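Local coordinates for protein sulfotransferase (Mycobacterium tuberculosis, PDB 2ZQ5) that probably transfers a sulfuryl group from the donor PAPS to an acceptor molecule, as a sulfotransferase of the P-loop-like fold, at residues 254-258 with 259-263; 375-378 with 379-383. All coordinates share one frame; numbering follows the deposited sequence.

Interaction 1: residues 254-258 with 259-263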
loop_
_atom_site.group_PDB
_atom_site.type_symbol
_atom_site.label_atom_id
_atom_site.label_comp_id
_atom_site.label_asym_id
_atom_site.label_seq_id
_atom_site.Cartn_x
_atom_site.Cartn_y
_atom_site.Cartn_z
ATOM N N THR A 254 -11.715 6.838 5.028
ATOM C CA THR A 254 -12.189 6.435 6.343
ATOM C C THR A 254 -11.724 7.471 7.358
ATOM O O THR A 254 -10.694 8.122 7.170
ATOM C CB THR A 254 -11.645 5.051 6.737
ATOM O OG1 THR A 254 -10.218 5.043 6.611
ATOM C CG2 THR A 254 -12.245 3.975 5.848
ATOM N N HIS A 255 -12.485 7.621 8.435
ATOM C CA HIS A 255 -12.164 8.597 9.465
ATOM C C HIS A 255 -12.314 8.037 10.869
ATOM O O HIS A 255 -13.207 7.236 11.142
ATOM C CB HIS A 255 -13.085 9.812 9.341
ATOM C CG HIS A 255 -12.920 10.573 8.065
ATOM N ND1 HIS A 255 -11.930 11.515 7.885
ATOM C CD2 HIS A 255 -13.614 10.527 6.903
ATOM C CE1 HIS A 255 -12.023 12.018 6.667
ATOM N NE2 HIS A 255 -13.037 11.436 6.051
ATOM N N ARG A 256 -11.430 8.479 11.755
ATOM C CA ARG A 256 -11.456 8.083 13.156
ATOM C C ARG A 256 -10.558 9.081 13.875
ATOM O O ARG A 256 -9.452 9.355 13.419
ATOM C CB ARG A 256 -10.919 6.663 13.329
ATOM C CG ARG A 256 -11.197 6.079 14.702
ATOM C CD ARG A 256 -10.656 4.676 14.811
ATOM N NE ARG A 256 -11.033 4.048 16.071
ATOM C CZ ARG A 256 -10.681 2.815 16.425
ATOM N NH1 ARG A 256 -9.937 2.073 15.616
ATOM N NH2 ARG A 256 -11.083 2.318 17.588
ATOM N N PRO A 257 -11.029 9.658 14.992
ATOM C CA PRO A 257 -10.211 10.629 15.725
ATOM C C PRO A 257 -8.819 10.056 15.953
ATOM O O PRO A 257 -8.656 9.055 16.645
ATOM C CB PRO A 257 -10.996 10.830 17.016
ATOM C CG PRO A 257 -12.416 10.675 16.552
ATOM C CD PRO A 257 -12.329 9.458 15.659
ATOM N N VAL A 258 -7.818 10.707 15.375
ATOM C CA VAL A 258 -6.449 10.218 15.458
ATOM C C VAL A 258 -5.889 10.036 16.864
ATOM O O VAL A 258 -5.082 9.135 17.090
ATOM C CB VAL A 258 -5.513 11.110 14.601
ATOM C CG1 VAL A 258 -4.080 10.586 14.649
ATOM C CG2 VAL A 258 -6.011 11.124 13.153
ATOM N N GLU A 259 -6.316 10.859 17.817
ATOM C CA GLU A 259 -5.806 10.707 19.174
ATOM C C GLU A 259 -6.203 9.357 19.777
ATOM O O GLU A 259 -5.597 8.910 20.751
ATOM C CB GLU A 259 -6.291 11.851 20.082
ATOM C CG GLU A 259 -7.787 11.851 20.369
ATOM C CD GLU A 259 -8.584 12.661 19.364
ATOM O OE1 GLU A 259 -8.138 12.796 18.207
ATOM O OE2 GLU A 259 -9.671 13.155 19.731
ATOM N N THR A 260 -7.206 8.700 19.196
ATOM C CA THR A 260 -7.649 7.405 19.707
ATOM C C THR A 260 -6.930 6.222 19.064
ATOM O O THR A 260 -7.132 5.081 19.476
ATOM C CB THR A 260 -9.175 7.194 19.524
ATOM O OG1 THR A 260 -9.489 7.087 18.130
ATOM C CG2 THR A 260 -9.947 8.353 20.127
ATOM N N ILE A 261 -6.094 6.487 18.063
ATOM C CA ILE A 261 -5.368 5.409 17.392
ATOM C C ILE A 261 -3.859 5.623 17.246
ATOM O O ILE A 261 -3.138 4.689 16.893
ATOM C CB ILE A 261 -5.942 5.126 15.974
ATOM C CG1 ILE A 261 -5.942 6.409 15.134
ATOM C CG2 ILE A 261 -7.347 4.548 16.083
ATOM C CD1 ILE A 261 -6.289 6.178 13.672
ATOM N N MET A 262 -3.377 6.834 17.517
ATOM C CA MET A 262 -1.949 7.123 17.375
ATOM C C MET A 262 -1.055 6.153 18.149
ATOM O O MET A 262 -0.054 5.671 17.616
ATOM C CB MET A 262 -1.650 8.567 17.795
ATOM C CG MET A 262 -0.182 8.991 17.631
ATOM S SD MET A 262 0.559 8.716 15.983
ATOM C CE MET A 262 -0.229 9.989 15.028
ATOM N N ALA A 263 -1.403 5.851 19.397
ATOM C CA ALA A 263 -0.579 4.921 20.168
ATOM C C ALA A 263 -0.551 3.549 19.498
ATOM O O ALA A 263 0.504 2.925 19.389
ATOM C CB ALA A 263 -1.105 4.800 21.596
HETATM O O HOH W 1 -11.888 5.787 18.222
#
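The guanidinium of Arg256 carries the methyl CG2 of Ile261 over one face, with NH1 3.6 Å from CG2, while the hydroxyl of Thr260 approaches the same group obliquely. A second flat group, the carboxylate of Glu259, turns back on Pro257, whose CB lies 3.7 Å from OE1. Arg256 reaches its place because its chain is extended, with CG opposite the backbone N (chi1 -167°), and its CD also rests on Ile261 CG2.

One water joins the two polar groups: it accepts from Arg256 NE and donates to Thr260 OG1 at 2.7 Å. That hydroxyl in turn donates to Pro257 O, 2.6 Å from OG1 and in the carbonyl plane, whereas Thr260 N (3.0 Å from Pro257 O) comes in from above that plane. Two donors of one residue therefore grip a single carbonyl, the first link of two overlapping type I turns. In the second, Ile261 N donates to Val258 O at 3.0 Å; Met262 N, 2.9 Å from the same oxygen, meets it almost head-on, at a C=O...N angle of 174°. Val258 and Met262 run side by side, CG1 to CE 3.9 Å apart, towards helix 282-304.

These turns carry the chain from strand 250-255 into helix 262-272, for which Ile261 is the N-cap. The same guanidinium is also held through NH1, which donates to Arg101 O. An arginine just after this strand and ahead of a helix is consistent with the sulfotransferase motif for the 3'-phosphate of PAPS. The chemistry implies a directed relay, from NE through water and hydroxyl to the Pro257 carbonyl, which ties the arginine's orientation to the turn that starts the helix.

Interaction 2: residues 375-378 with 379-383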
loop_
_atom_site.group_PDB
_atom_site.type_symbol
_atom_site.label_atom_id
_atom_site.label_comp_id
_atom_site.label_asym_id
_atom_site.label_seq_id
_atom_site.Cartn_x
_atom_site.Cartn_y
_atom_site.Cartn_z
ATOM N N GLU A 375 -3.143 15.692 24.125
ATOM C CA GLU A 375 -3.266 17.085 23.707
ATOM C C GLU A 375 -2.451 17.344 22.441
ATOM O O GLU A 375 -2.907 18.036 21.530
ATOM C CB GLU A 375 -2.781 18.035 24.808
ATOM C CG GLU A 375 -3.653 18.120 26.059
ATOM C CD GLU A 375 -3.540 16.902 26.956
ATOM O OE1 GLU A 375 -2.472 16.258 26.961
ATOM O OE2 GLU A 375 -4.520 16.599 27.674
ATOM N N MET A 376 -1.243 16.789 22.387
ATOM C CA MET A 376 -0.382 16.968 21.225
ATOM C C MET A 376 -1.028 16.400 19.972
ATOM O O MET A 376 -0.982 17.014 18.909
ATOM C CB MET A 376 0.974 16.287 21.440
ATOM C CG MET A 376 1.886 17.005 22.416
ATOM S SD MET A 376 3.327 16.017 22.847
ATOM C CE MET A 376 4.320 16.188 21.358
ATOM N N VAL A 377 -1.639 15.228 20.095
ATOM C CA VAL A 377 -2.264 14.607 18.935
ATOM C C VAL A 377 -3.496 15.385 18.472
ATOM O O VAL A 377 -3.673 15.617 17.276
ATOM C CB VAL A 377 -2.645 13.143 19.222
ATOM C CG1 VAL A 377 -3.135 12.472 17.944
ATOM C CG2 VAL A 377 -1.439 12.393 19.763
ATOM N N LYS A 378 -4.343 15.803 19.409
ATOM C CA LYS A 378 -5.534 16.561 19.034
ATOM C C LYS A 378 -5.147 17.875 18.364
ATOM O O LYS A 378 -5.826 18.338 17.446
ATOM C CB LYS A 378 -6.413 16.837 20.257
ATOM C CG LYS A 378 -7.141 15.602 20.770
ATOM C CD LYS A 378 -8.082 15.935 21.925
ATOM C CE LYS A 378 -7.314 16.382 23.158
ATOM N NZ LYS A 378 -8.221 16.658 24.311
ATOM N N GLU A 379 -4.049 18.469 18.825
ATOM C CA GLU A 379 -3.554 19.723 18.264
ATOM C C GLU A 379 -3.018 19.533 16.840
ATOM O O GLU A 379 -3.405 20.258 15.923
ATOM C CB GLU A 379 -2.446 20.287 19.164
ATOM C CG GLU A 379 -1.601 21.394 18.535
ATOM C CD GLU A 379 -2.270 22.757 18.546
ATOM O OE1 GLU A 379 -3.472 22.853 18.871
ATOM O OE2 GLU A 379 -1.581 23.748 18.220
ATOM N N ARG A 380 -2.134 18.554 16.659
ATOM C CA ARG A 380 -1.537 18.293 15.352
ATOM C C ARG A 380 -2.583 17.897 14.312
ATOM O O ARG A 380 -2.461 18.237 13.136
ATOM C CB ARG A 380 -0.482 17.184 15.472
ATOM C CG ARG A 380 0.412 17.020 14.241
ATOM C CD ARG A 380 1.240 18.279 14.001
ATOM N NE ARG A 380 2.223 18.130 12.932
ATOM C CZ ARG A 380 3.390 17.504 13.059
ATOM N NH1 ARG A 380 3.735 16.959 14.219
ATOM N NH2 ARG A 380 4.216 17.428 12.025
ATOM N N PHE A 381 -3.616 17.189 14.755
ATOM C CA PHE A 381 -4.660 16.739 13.847
ATOM C C PHE A 381 -5.952 17.546 13.882
ATOM O O PHE A 381 -7.001 17.068 13.452
ATOM C CB PHE A 381 -4.931 15.254 14.099
ATOM C CG PHE A 381 -3.795 14.367 13.670
ATOM C CD1 PHE A 381 -3.762 13.840 12.384
ATOM C CD2 PHE A 381 -2.716 14.131 14.519
ATOM C CE1 PHE A 381 -2.669 13.096 11.943
ATOM C CE2 PHE A 381 -1.615 13.388 14.092
ATOM C CZ PHE A 381 -1.590 12.870 12.798
ATOM N N ALA A 382 -5.870 18.777 14.375
ATOM C CA ALA A 382 -7.045 19.639 14.432
ATOM C C ALA A 382 -7.624 19.798 13.025
ATOM O O ALA A 382 -6.908 20.170 12.092
ATOM C CB ALA A 382 -6.661 21.001 15.004
ATOM N N GLY A 383 -8.912 19.501 12.877
ATOM C CA GLY A 383 -9.572 19.620 11.587
ATOM C C GLY A 383 -9.274 18.513 10.591
ATOM O O GLY A 383 -9.745 18.557 9.454
HETATM O O HOH W 2 -8.291 16.977 16.647
#
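Val377 and Phe381, one helical turn apart, meet because their first torsions bring a valine methyl against the phenylalanine ring: the valine sets CG1 trans to its backbone N (chi1 -173°), and the phenylalanine swings CG to lie trans to its own carbonyl carbon (chi1 -69°). The two side chains cross at a slant, with Val377 CG1 3.8 Å from Phe381 CD2. The same ring atom also sits 3.3 Å from Val377 O, which lies at the edge of the ring and in its plane, so the carbonyl faces ring C-H and not the pi cloud.

Val377 O is at the same time the acceptor of Phe381 N at 3.0 Å, the last in a run of three helical i to i+4 bonds. Those before it are Glu379 N to Glu375 O, at 3.0 Å, and the nearly straight Arg380 N to Met376 O, with an N-H...O angle of 168°. Phe381 then leaves helical geometry, and the pattern changes. Ala382 N donates instead to Glu379 O, while Lys378 O receives a water at 2.9 Å, which also makes a weak bond to Phe381 O. The chain thus turns out of helix 374-380 with water taking up a carbonyl at its end.

Beyond this stretch, Phe381 packs on Ser294 and Leu297 of helix 282-304, and Arg380 forms a long, weak ion pair with Asp291 of that helix. Val377 and Phe381 are buried, while the other side chains of the stretch are exposed. The chemistry implies that the amide of Phe381 holds Val377 O at the final turn, and that the ring C-H at CD2, in plane beside the same oxygen, may add a weak electrostatic contribution; the ring also packs on Val377 CG1, on the side of helix 282-304.

How the interactions relate
The two stretches, far apart in sequence, pack against each other with centres about 10 Å apart. Interaction 1 starts a helix and interaction 2 ends one; Val258 and Met262 of the first and Phe381 of the second all touch helix 282-304. Val258 CG2 lies 3.6 Å from Phe381 CD1, and Met262 CE 3.8 Å from Phe381 CE2, so the ring packs against both; Glu259, partly exposed, meets the buried Val377 and the exposed Lys378. Both are partly buried, but 254-263 lies nearer the centre of the chain. Its water links two side chains, whereas that of 375-383 joins backbone carbonyls at a helix end, beside regular backbone bonds and one hydrophobic pair.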